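Local atomic coordinates of 2,3-bisphosphoglycerate-independent phosphoglycerate mutase (Pyrococcus horikoshii, PDB entry 2ZKT), a protein that probably catalyses the interconversion of 2-phosphoglycerate and 3-phosphoglycerate in glycolysis, as a metal-binding mutase that needs no 2,3-bisphosphoglycerate. Residues B[24-27]-B[28-32]; B[155-158]-B[159-163]; B[209-212]-B[213-216]; B[375-379]-B[380-384]; B[399-403]-B[404-408]. All blocks are in the same frame, centred on the assembly; numbering follows the deposited sequence.

Contact 1. Residues B[24-27]-B[28-32]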
# COMPACT_ATOMS: atom_id res chain seq x y z
N ASN B 24 12.33 -2.15 1.19
CA ASN B 24 13.15 -1.18 0.45
C ASN B 24 13.40 0.10 1.25
O ASN B 24 13.47 1.19 0.68
CB ASN B 24 12.48 -0.83 -0.90
CG ASN B 24 12.00 -2.07 -1.66
OD1 ASN B 24 12.78 -2.98 -1.94
ND2 ASN B 24 10.71 -2.10 -2.00
N GLY B 25 13.53 -0.03 2.57
CA GLY B 25 13.79 1.13 3.40
C GLY B 25 12.57 1.96 3.75
O GLY B 25 12.70 3.06 4.29
N LEU B 26 11.37 1.46 3.43
CA LEU B 26 10.14 2.17 3.73
C LEU B 26 9.54 1.59 4.99
O LEU B 26 9.93 0.50 5.45
CB LEU B 26 9.13 2.04 2.59
CG LEU B 26 9.57 2.41 1.15
CD1 LEU B 26 8.36 2.35 0.24
CD2 LEU B 26 10.20 3.81 1.12
N THR B 27 8.60 2.33 5.57
CA THR B 27 7.89 1.85 6.74
C THR B 27 6.65 1.15 6.18
O THR B 27 6.28 1.38 5.03
CB THR B 27 7.43 3.00 7.63
OG1 THR B 27 6.52 3.82 6.88
CG2 THR B 27 8.63 3.84 8.11
N PRO B 28 6.01 0.29 6.99
CA PRO B 28 4.80 -0.42 6.54
C PRO B 28 3.76 0.55 5.97
O PRO B 28 3.10 0.25 4.97
CB PRO B 28 4.32 -1.11 7.82
CG PRO B 28 5.63 -1.48 8.48
CD PRO B 28 6.45 -0.21 8.31
N LEU B 29 3.61 1.70 6.61
CA LEU B 29 2.64 2.70 6.17
C LEU B 29 2.99 3.27 4.80
O LEU B 29 2.10 3.51 3.99
CB LEU B 29 2.54 3.86 7.18
CG LEU B 29 1.73 5.09 6.68
CD1 LEU B 29 0.35 4.67 6.16
CD2 LEU B 29 1.60 6.10 7.82
N GLU B 30 4.27 3.49 4.55
CA GLU B 30 4.70 4.05 3.27
C GLU B 30 4.56 3.00 2.17
O GLU B 30 3.98 3.26 1.11
CB GLU B 30 6.15 4.57 3.37
CG GLU B 30 6.29 5.76 4.32
CD GLU B 30 7.74 6.04 4.71
OE1 GLU B 30 8.55 5.08 4.77
OE2 GLU B 30 8.07 7.23 4.99
N TYR B 31 5.08 1.80 2.47
CA TYR B 31 5.06 0.64 1.56
C TYR B 31 3.62 0.22 1.20
O TYR B 31 3.32 -0.01 0.04
CB TYR B 31 5.78 -0.54 2.25
CG TYR B 31 5.85 -1.82 1.44
CD1 TYR B 31 6.81 -1.98 0.43
CD2 TYR B 31 4.97 -2.88 1.69
CE1 TYR B 31 6.88 -3.17 -0.31
CE2 TYR B 31 5.04 -4.07 0.95
CZ TYR B 31 6.00 -4.21 -0.04
OH TYR B 31 6.09 -5.38 -0.77
N ALA B 32 2.75 0.14 2.20
CA ALA B 32 1.36 -0.27 2.01
C ALA B 32 0.64 0.61 0.99
O ALA B 32 0.84 1.82 0.96
CB ALA B 32 0.61 -0.22 3.35

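Contact 2. Residues B[155-158]-B[159-163]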
# COMPACT_ATOMS: atom_id res chain seq x y z
N LYS B 155 -13.99 -10.25 37.39
CA LYS B 155 -14.58 -10.64 36.12
C LYS B 155 -13.49 -10.96 35.09
O LYS B 155 -12.48 -10.26 35.00
CB LYS B 155 -15.49 -9.50 35.64
CG LYS B 155 -16.40 -9.84 34.49
CD LYS B 155 -17.37 -8.68 34.24
CE LYS B 155 -18.15 -8.89 32.95
NZ LYS B 155 -17.23 -8.91 31.78
N GLY B 156 -13.68 -12.04 34.33
CA GLY B 156 -12.69 -12.39 33.32
C GLY B 156 -12.87 -11.52 32.08
O GLY B 156 -13.98 -11.02 31.83
N MET B 157 -11.80 -11.33 31.31
CA MET B 157 -11.89 -10.52 30.09
C MET B 157 -11.63 -11.37 28.84
O MET B 157 -12.57 -11.73 28.12
CB MET B 157 -10.91 -9.34 30.16
CG MET B 157 -9.47 -9.70 30.51
SD MET B 157 -8.40 -8.23 30.66
CE MET B 157 -7.85 -8.02 28.95
N SER B 158 -10.37 -11.70 28.58
CA SER B 158 -10.00 -12.52 27.41
C SER B 158 -8.71 -13.32 27.66
O SER B 158 -7.79 -12.86 28.33
CB SER B 158 -9.78 -11.60 26.20
OG SER B 158 -11.03 -11.08 25.74
N ARG B 159 -8.67 -14.54 27.09
CA ARG B 159 -7.52 -15.42 27.31
C ARG B 159 -7.27 -15.62 28.81
O ARG B 159 -8.19 -15.76 29.60
CB ARG B 159 -6.29 -14.84 26.59
CG ARG B 159 -6.38 -14.94 25.05
CD ARG B 159 -5.01 -14.83 24.34
NE ARG B 159 -4.62 -13.41 24.21
CZ ARG B 159 -3.59 -13.07 23.39
NH1 ARG B 159 -2.92 -13.98 22.68
NH2 ARG B 159 -3.24 -11.78 23.29
N GLY B 160 -5.98 -15.64 29.20
CA GLY B 160 -5.66 -15.90 30.61
C GLY B 160 -5.76 -14.62 31.48
O GLY B 160 -5.33 -14.60 32.63
N TYR B 161 -6.34 -13.56 30.93
CA TYR B 161 -6.47 -12.29 31.66
C TYR B 161 -7.74 -12.25 32.52
O TYR B 161 -8.52 -13.20 32.54
CB TYR B 161 -6.46 -11.13 30.66
CG TYR B 161 -5.27 -11.12 29.72
CD1 TYR B 161 -3.97 -10.91 30.20
CD2 TYR B 161 -5.44 -11.31 28.34
CE1 TYR B 161 -2.87 -10.90 29.33
CE2 TYR B 161 -4.35 -11.30 27.46
CZ TYR B 161 -3.06 -11.09 27.96
OH TYR B 161 -1.98 -11.07 27.11
N LYS B 162 -7.93 -11.13 33.22
CA LYS B 162 -9.08 -10.92 34.11
C LYS B 162 -8.98 -9.52 34.76
O LYS B 162 -7.95 -8.85 34.63
CB LYS B 162 -9.09 -12.00 35.20
CG LYS B 162 -10.24 -11.89 36.20
CD LYS B 162 -10.15 -12.95 37.30
CE LYS B 162 -8.96 -12.73 38.23
NZ LYS B 162 -8.94 -13.70 39.35
N VAL B 163 -10.05 -9.10 35.45
CA VAL B 163 -10.08 -7.79 36.13
C VAL B 163 -10.53 -7.88 37.60
O VAL B 163 -11.56 -8.47 37.92
CB VAL B 163 -11.03 -6.80 35.41
CG1 VAL B 163 -11.03 -5.47 36.14
CG2 VAL B 163 -10.59 -6.61 33.96

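Contact 3. Residues B[209-212]-B[213-216]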
# COMPACT_ATOMS: atom_id res chain seq x y z
N ASN B 209 -8.92 -27.04 36.46
CA ASN B 209 -7.56 -27.28 36.92
C ASN B 209 -7.30 -28.77 37.16
O ASN B 209 -6.23 -29.30 36.88
CB ASN B 209 -7.35 -26.50 38.22
CG ASN B 209 -7.14 -25.04 37.90
OD1 ASN B 209 -6.52 -24.67 36.90
ND2 ASN B 209 -7.67 -24.18 38.79
N GLU B 210 -8.31 -29.44 37.75
CA GLU B 210 -8.41 -30.83 38.15
C GLU B 210 -8.26 -31.73 36.93
O GLU B 210 -7.54 -32.72 36.92
CB GLU B 210 -9.78 -31.05 38.80
CG GLU B 210 -9.82 -30.60 40.26
CD GLU B 210 -8.63 -31.19 40.99
OE1 GLU B 210 -8.28 -32.33 40.72
OE2 GLU B 210 -8.07 -30.49 41.84
N ARG B 211 -9.02 -31.38 35.88
CA ARG B 211 -8.79 -32.00 34.59
C ARG B 211 -7.38 -31.66 34.10
O ARG B 211 -6.71 -32.42 33.40
CB ARG B 211 -9.82 -31.41 33.62
CG ARG B 211 -9.76 -32.04 32.22
CD ARG B 211 -10.55 -31.20 31.19
NE ARG B 211 -9.67 -30.21 30.56
CZ ARG B 211 -10.16 -29.52 29.51
NH1 ARG B 211 -11.40 -29.73 29.09
NH2 ARG B 211 -9.39 -28.62 28.89
N ARG B 212 -6.93 -30.44 34.47
CA ARG B 212 -5.71 -29.90 33.89
C ARG B 212 -4.43 -30.64 34.33
O ARG B 212 -3.58 -30.99 33.53
CB ARG B 212 -5.64 -28.40 34.20
CG ARG B 212 -6.08 -27.56 33.00
CD ARG B 212 -6.14 -26.06 33.32
NE ARG B 212 -4.92 -25.38 32.87
CZ ARG B 212 -4.76 -25.18 31.55
NH1 ARG B 212 -5.69 -25.57 30.70
NH2 ARG B 212 -3.66 -24.57 31.09
N ARG B 213 -4.30 -30.84 35.66
CA ARG B 213 -3.13 -31.58 36.14
C ARG B 213 -3.13 -33.02 35.61
O ARG B 213 -2.10 -33.62 35.31
CB ARG B 213 -3.10 -31.58 37.67
CG ARG B 213 -1.82 -32.21 38.24
CD ARG B 213 -1.29 -31.43 39.46
NE ARG B 213 0.18 -31.53 39.55
CZ ARG B 213 0.73 -31.66 40.78
NH1 ARG B 213 -0.05 -31.70 41.85
NH2 ARG B 213 2.06 -31.76 40.92
N LYS B 214 -4.35 -33.59 35.51
CA LYS B 214 -4.48 -34.90 34.89
C LYS B 214 -3.98 -34.87 33.45
O LYS B 214 -3.25 -35.74 32.99
CB LYS B 214 -5.96 -35.31 34.92
CG LYS B 214 -6.19 -36.69 34.30
CD LYS B 214 -7.68 -37.05 34.19
CE LYS B 214 -8.49 -35.97 33.46
NZ LYS B 214 -9.92 -36.30 33.52
N GLU B 215 -4.38 -33.86 32.66
CA GLU B 215 -3.96 -33.78 31.25
C GLU B 215 -2.52 -33.28 31.08
O GLU B 215 -2.07 -33.04 29.96
CB GLU B 215 -4.91 -32.88 30.46
CG GLU B 215 -6.28 -33.51 30.18
CD GLU B 215 -7.16 -32.62 29.31
OE1 GLU B 215 -7.55 -31.53 29.78
OE2 GLU B 215 -7.46 -33.02 28.16
N GLY B 216 -1.81 -33.12 32.20
CA GLY B 216 -0.43 -32.65 32.16
C GLY B 216 -0.25 -31.18 31.82
O GLY B 216 0.88 -30.72 31.60

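Contact 4. Residues B[375-379]-B[380-384]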
# COMPACT_ATOMS: atom_id res chain seq x y z
N THR B 375 2.02 18.37 0.87
CA THR B 375 2.32 16.95 1.00
C THR B 375 1.38 16.21 0.03
O THR B 375 0.24 16.64 -0.20
CB THR B 375 2.07 16.43 2.44
OG1 THR B 375 0.74 16.77 2.85
CG2 THR B 375 3.07 17.03 3.42
N LYS B 376 1.86 15.09 -0.53
CA LYS B 376 1.07 14.32 -1.50
C LYS B 376 0.59 12.95 -1.01
O LYS B 376 -0.49 12.51 -1.40
CB LYS B 376 1.89 14.12 -2.79
CG LYS B 376 2.26 15.42 -3.51
CD LYS B 376 1.01 16.18 -3.94
CE LYS B 376 1.37 17.46 -4.71
NZ LYS B 376 0.15 18.24 -5.14
N ARG B 377 1.38 12.27 -0.17
CA ARG B 377 0.99 10.96 0.36
C ARG B 377 1.06 10.92 1.88
O ARG B 377 1.59 11.84 2.51
CB ARG B 377 1.90 9.86 -0.20
CG ARG B 377 1.63 9.50 -1.66
CD ARG B 377 2.57 8.39 -2.12
NE ARG B 377 3.96 8.74 -1.86
CZ ARG B 377 4.60 9.76 -2.44
NH1 ARG B 377 3.97 10.54 -3.32
NH2 ARG B 377 5.87 10.02 -2.12
N PHE B 378 0.51 9.86 2.47
CA PHE B 378 0.52 9.74 3.93
C PHE B 378 1.62 8.79 4.37
O PHE B 378 1.55 7.58 4.14
CB PHE B 378 -0.85 9.26 4.44
CG PHE B 378 -0.98 9.30 5.95
CD1 PHE B 378 -0.60 10.45 6.67
CD2 PHE B 378 -1.47 8.20 6.66
CE1 PHE B 378 -0.71 10.50 8.07
CE2 PHE B 378 -1.58 8.24 8.07
CZ PHE B 378 -1.20 9.40 8.77
N GLY B 379 2.65 9.33 5.01
CA GLY B 379 3.76 8.51 5.48
C GLY B 379 4.63 9.28 6.46
O GLY B 379 4.56 10.52 6.52
N GLU B 380 5.45 8.57 7.23
CA GLU B 380 6.30 9.22 8.21
C GLU B 380 7.24 10.28 7.61
O GLU B 380 7.36 11.37 8.17
CB GLU B 380 7.12 8.18 9.00
CG GLU B 380 6.26 7.32 9.93
CD GLU B 380 5.79 6.02 9.28
OE1 GLU B 380 5.51 6.02 8.06
OE2 GLU B 380 5.71 4.99 10.00
N ARG B 381 7.89 9.97 6.49
CA ARG B 381 8.79 10.96 5.90
C ARG B 381 8.04 12.17 5.35
O ARG B 381 8.55 13.30 5.37
CB ARG B 381 9.69 10.33 4.80
CG ARG B 381 11.11 9.98 5.32
CD ARG B 381 11.06 9.00 6.51
NE ARG B 381 10.72 7.64 6.09
CZ ARG B 381 11.59 6.76 5.59
NH1 ARG B 381 12.87 7.10 5.43
NH2 ARG B 381 11.19 5.56 5.21
N GLU B 382 6.82 11.94 4.87
CA GLU B 382 5.98 13.01 4.34
C GLU B 382 5.50 13.89 5.52
O GLU B 382 5.49 15.12 5.43
CB GLU B 382 4.79 12.39 3.58
CG GLU B 382 4.11 13.30 2.56
CD GLU B 382 4.92 13.50 1.27
OE1 GLU B 382 5.77 12.64 0.96
OE2 GLU B 382 4.69 14.49 0.56
N ALA B 383 5.12 13.25 6.62
CA ALA B 383 4.65 13.98 7.80
C ALA B 383 5.75 14.88 8.36
O ALA B 383 5.52 15.90 8.98
CB ALA B 383 4.22 12.96 8.85
N MET B 384 7.01 14.43 8.15
CA MET B 384 8.15 15.23 8.55
C MET B 384 8.18 16.58 7.81
O MET B 384 8.88 17.52 8.18
CB MET B 384 9.43 14.44 8.23
CG MET B 384 9.84 13.45 9.32
SD MET B 384 11.26 12.45 8.83
CE MET B 384 10.57 10.83 9.19

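Contact 5. Residues B[399-403]-B[404-408]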
# COMPACT_ATOMS: atom_id res chain seq x y z
N ILE B 399 -7.06 21.44 17.98
CA ILE B 399 -6.95 21.89 16.59
C ILE B 399 -8.18 21.41 15.78
O ILE B 399 -8.66 22.11 14.89
CB ILE B 399 -5.63 21.36 15.94
CG1 ILE B 399 -4.44 22.13 16.52
CG2 ILE B 399 -5.68 21.49 14.42
CD1 ILE B 399 -3.08 21.54 16.11
N MET B 400 -8.67 20.21 16.10
CA MET B 400 -9.85 19.69 15.39
C MET B 400 -11.05 20.53 15.78
O MET B 400 -11.84 20.93 14.93
CB MET B 400 -10.14 18.24 15.75
CG MET B 400 -9.29 17.24 15.04
SD MET B 400 -9.67 15.57 15.59
CE MET B 400 -11.01 15.14 14.46
N MET B 401 -11.18 20.79 17.08
CA MET B 401 -12.30 21.57 17.59
C MET B 401 -12.31 22.97 17.00
O MET B 401 -13.37 23.53 16.73
CB MET B 401 -12.27 21.63 19.13
CG MET B 401 -12.70 20.31 19.81
SD MET B 401 -14.45 19.89 19.49
CE MET B 401 -14.49 18.13 19.92
N ASP B 402 -11.12 23.53 16.78
CA ASP B 402 -11.02 24.87 16.20
C ASP B 402 -11.45 24.86 14.73
O ASP B 402 -12.14 25.76 14.25
CB ASP B 402 -9.59 25.40 16.36
CG ASP B 402 -9.49 26.86 15.89
OD1 ASP B 402 -10.24 27.69 16.42
OD2 ASP B 402 -8.66 27.16 15.04
N LEU B 403 -11.00 23.81 14.00
CA LEU B 403 -11.42 23.70 12.60
C LEU B 403 -12.93 23.47 12.50
O LEU B 403 -13.59 23.79 11.51
CB LEU B 403 -10.70 22.51 11.96
CG LEU B 403 -9.21 22.77 11.68
CD1 LEU B 403 -8.44 21.47 11.46
CD2 LEU B 403 -8.97 23.62 10.42
N MET B 404 -13.47 22.84 13.58
CA MET B 404 -14.91 22.57 13.65
C MET B 404 -15.69 23.80 14.16
O MET B 404 -16.90 23.78 14.32
CB MET B 404 -15.14 21.41 14.63
CG MET B 404 -14.78 20.02 14.08
SD MET B 404 -14.34 18.84 15.38
CE MET B 404 -15.98 18.45 16.01
N ASN B 405 -14.96 24.90 14.41
CA ASN B 405 -15.55 26.14 14.91
C ASN B 405 -16.26 25.95 16.25
O ASN B 405 -17.28 26.58 16.53
CB ASN B 405 -16.55 26.71 13.88
CG ASN B 405 -15.86 27.16 12.60
OD1 ASN B 405 -14.77 27.75 12.64
ND2 ASN B 405 -16.49 26.91 11.45
N ARG B 406 -15.70 25.07 17.08
CA ARG B 406 -16.27 24.79 18.39
C ARG B 406 -15.33 25.24 19.51
O ARG B 406 -15.50 24.87 20.67
CB ARG B 406 -16.56 23.28 18.53
CG ARG B 406 -17.69 22.80 17.61
CD ARG B 406 -17.89 21.28 17.70
NE ARG B 406 -18.87 20.83 16.70
CZ ARG B 406 -20.19 20.94 16.84
NH1 ARG B 406 -20.70 21.47 17.95
NH2 ARG B 406 -20.99 20.56 15.85
N SER B 407 -14.35 26.07 19.15
CA SER B 407 -13.38 26.59 20.11
C SER B 407 -13.79 27.96 20.69
O SER B 407 -14.33 28.82 19.98
CB SER B 407 -12.01 26.73 19.46
OG SER B 407 -12.09 27.59 18.33
N GLU B 408 -13.51 28.14 21.98
CA GLU B 408 -13.82 29.40 22.66
C GLU B 408 -12.51 30.13 22.96
O GLU B 408 -11.54 29.52 23.42
CB GLU B 408 -14.58 29.12 23.96
CG GLU B 408 -15.99 28.58 23.74
CD GLU B 408 -16.71 28.27 25.05
OE1 GLU B 408 -16.30 27.33 25.76
OE2 GLU B 408 -17.70 28.98 25.36
O HOH W 1 -12.88 28.44 14.88

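Contact 1. Residues B[24-27]-B[28-32]
T27 and E30 form a capping box at the start of the short helix 28-31. The carboxylate of E30 turns back over the N-cap residue, and its OE1 accepts from the backbone N of T27 at 2.9 Å, on the anti side and 24° out of the carboxylate plane. In return, OG1 of T27 accepts from the backbone N of E30 at 3.3 Å, a longer bond. The threonine hydroxyl can do this because it stands between its own backbone N and carbonyl carbon (chi1 61°), facing into the first turn. Its methyl CG2 lies 3.6 Å from OE1 of E30. In the next shell, R381 pairs with the same OE1 that caps T27, and E380 hydrogen-bonds OG1 of T27, so both halves of the box are positioned from helix 380-383. An alanine in place of E30 would probably leave the N-H of T27 without its acceptor and R381 without a salt-bridge mate, with the cap held from one side alone. L26 lies along the outside of the turn, its CD1 3.9 Å from CA of Y31. The Y31 ring has the amide of N24 near its edge, and both side chains also pack on the second subunit, N24 on its K39 and Y31 on its P35. The first full turn is closed by the nearly straight bond from N of Y31 to O of T27, 2.9 Å long.

Contact 2. Residues B[155-158]-B[159-163]
M157 meets Y161 obliquely in a local contact across a beta-hairpin, where the edge strand 152-155 of the four-stranded antiparallel sheet turns back into strand 161-166. The strands meet at the antiparallel hydrogen-bonded pair K155 and V163: N of V163 reaches O of K155 at 2.7 Å, and N of K155 reaches O of V163 at 3.1 Å. The far end is a type II' turn from S158 to Y161, with R159 taking the positive phi of its first corner. The turn bond from N of Y161 to O of S158 is modelled at 3.1 Å, though the place of that oxygen is less sure. Between turn and bridge, the M157 chain leans across the hairpin, since CG sits between its own N and carbonyl carbon (chi1 51°). From there CG rests 3.3 Å from CB of Y161, and SD reaches CG2 of V163 at 4.3 Å. The sulfur lies 5.4 Å from the centroid of the Y161 ring, an oblique Met-aromatic contact. An alanine here would probably open a gap beside CB of Y161 and CG2 of V163 and lose the sulfur-aromatic contact. V87 and E83 also touch M157, and S158 is held by a hydrogen bond from OG to Q131. On the neighbouring strand 96-103, Y161 packs on N101 and K162 on V100. The chemistry thus divides in two: the main chain supplies the directional bonds of the hairpin, while the M157 side chain adds apolar and sulfur contacts, which are less directional.

Contact 3. Residues B[209-212]-B[213-216]
OE1 of E215 takes the side chain of R211 at NE, 2.6 Å away, in a salt bridge between residues four apart at the exposed end of helix 207-214. The two flat groups cross with their planes 80° apart, so the carboxylate does not lie alongside the guanidinium as a matched pair of oxygens and nitrogens; OE1 alone makes the close approach. The arginine chain runs out with CG opposite its backbone N (chi1 -176°) and then bends at chi3, which brings NE round toward the glutamate. On the way, CG and CD of R211 each pass 3.3 Å from the same oxygen. At NH2 of R211, a long, weak ion pair with E133 adds a minor second partner. The glutamate is anchored at its base as well: its N donates to O of R211 at 2.8 Å, so backbone and side chain of one residue both reach back to R211. CB of K214 rests 3.4 Å from O of R211. Beneath the exposed surface, R212 and N209 point into the fold. NH2 of R212 bonds to O of P218, and ND2 of N209 is held by the carbonyl oxygens of L203 and A220, tying the helix to the preceding helix and to the chain that follows it. The helix stops where G216 turns to positive phi and its N bonds to O of R213 at 3.2 Å. With N of K217 returning to O of R212, this is a Schellman motif, the C-terminal helix ending in which glycine is favoured at the C' position.

Contact 4. Residues B[375-379]-B[380-384]
E382 sends its CG away from its own backbone N (chi1 -159°) and then bends at chi2 (74°), which brings the carboxylate back to the loop 375-379 and to the amide of K376. This is the N-terminus of helix 380-383, with G379 at the N-cap position; having no side chain, G379 offers only its backbone, and an acid of the first turn ties the incoming loop to the helix. OE2 of E382 accepts from N of K376 at 3.1 Å; the bond is nearly straight at the hydrogen, but the donor stands above the carboxylate plane, 46° out of it. The aliphatic part of the glutamate passes T375 in the opposite direction, CG lying 3.7 Å from CB of the threonine. The R377 side chain crosses E382 at about a right angle, and OE1 lies well out of the guanidinium plane, 4.0 Å from NH2, close enough for attraction between the charges but with no N-H aimed at the oxygen. That attraction may matter, since NE of R377 comes close to the same atom of R377 in the second subunit. T375 is fixed by D373, a ligand of the calcium ion, through OG1. F378 packs on M37 and L364, and E380 and R381 reach out to T27 and E30. The helix itself begins with N of A383 donating to O of G379 at 2.8 Å, while CB of A383 rests 3.4 Å from that same oxygen.

Contact 5. Residues B[399-403]-B[404-408]
D402 and S407 are joined side chain to side chain: OG of S407 donates to OD1 of D402 at 2.7 Å, on the anti lone pair that faces away from the other carboxylate oxygen. The serine can reach because its OG stands between its own N and carbonyl carbon (chi1 58°), facing the last turn. Backbone bonds make up the second group. The helical pattern persists to M404, whose N meets O of M400 at 2.9 Å. N405 then swings to positive phi, and the chain doubles back in a Schellman motif: N of R406 returns to O of M401 at 2.8 Å, and inside that loop N of N405 reaches O of D402 at 3.0 Å, coming from above the carbonyl plane. A water lies 2.9 Å from O of D402 and within bonding distance of OD1 of N405; with more acceptors in reach than protons, it probably does not serve all at once. Apolar contacts form the third group. M401 and M404 cross obliquely, SD of M401 lying 4.1 Å from CE of M404, and the aliphatic chain of R406 runs past that sulfur through CB and CD. SD of M404 in turn packs near CB of M400. The polar ends of the turn are fixed beyond it: ND2 of N405 bonds to O of L3, and NE of R406 to O of R5. M400 and M401 of helix 396-403, and M404 just after it, lie against F296 of strand 296-301, M400 and M404 also meeting strand 339-344, while M401 reaches F238 and W242 of helix 238-242.

How the contacts relate
Along the chain the five contacts follow in series, each closing before the next opens. Contacts 1 and 4 alone touch: their centres are about 11 Å apart, and T27 and E30 meet E380 and R381, so the starts of helices 28-31 and 380-383, distant in sequence, are joined by a salt bridge and a probable hydrogen bond near the second subunit. Contact 5 lies about 24 Å, centre to centre, from contact 4, on a helix packed against the large mixed sheet. Contacts 2 and 3 lie on the other side of the chain's centre from contacts 4 and 5; contact 2 belongs to the four-stranded antiparallel sheet, and contact 3 is about 20 Å from it between centres, at the protein's periphery.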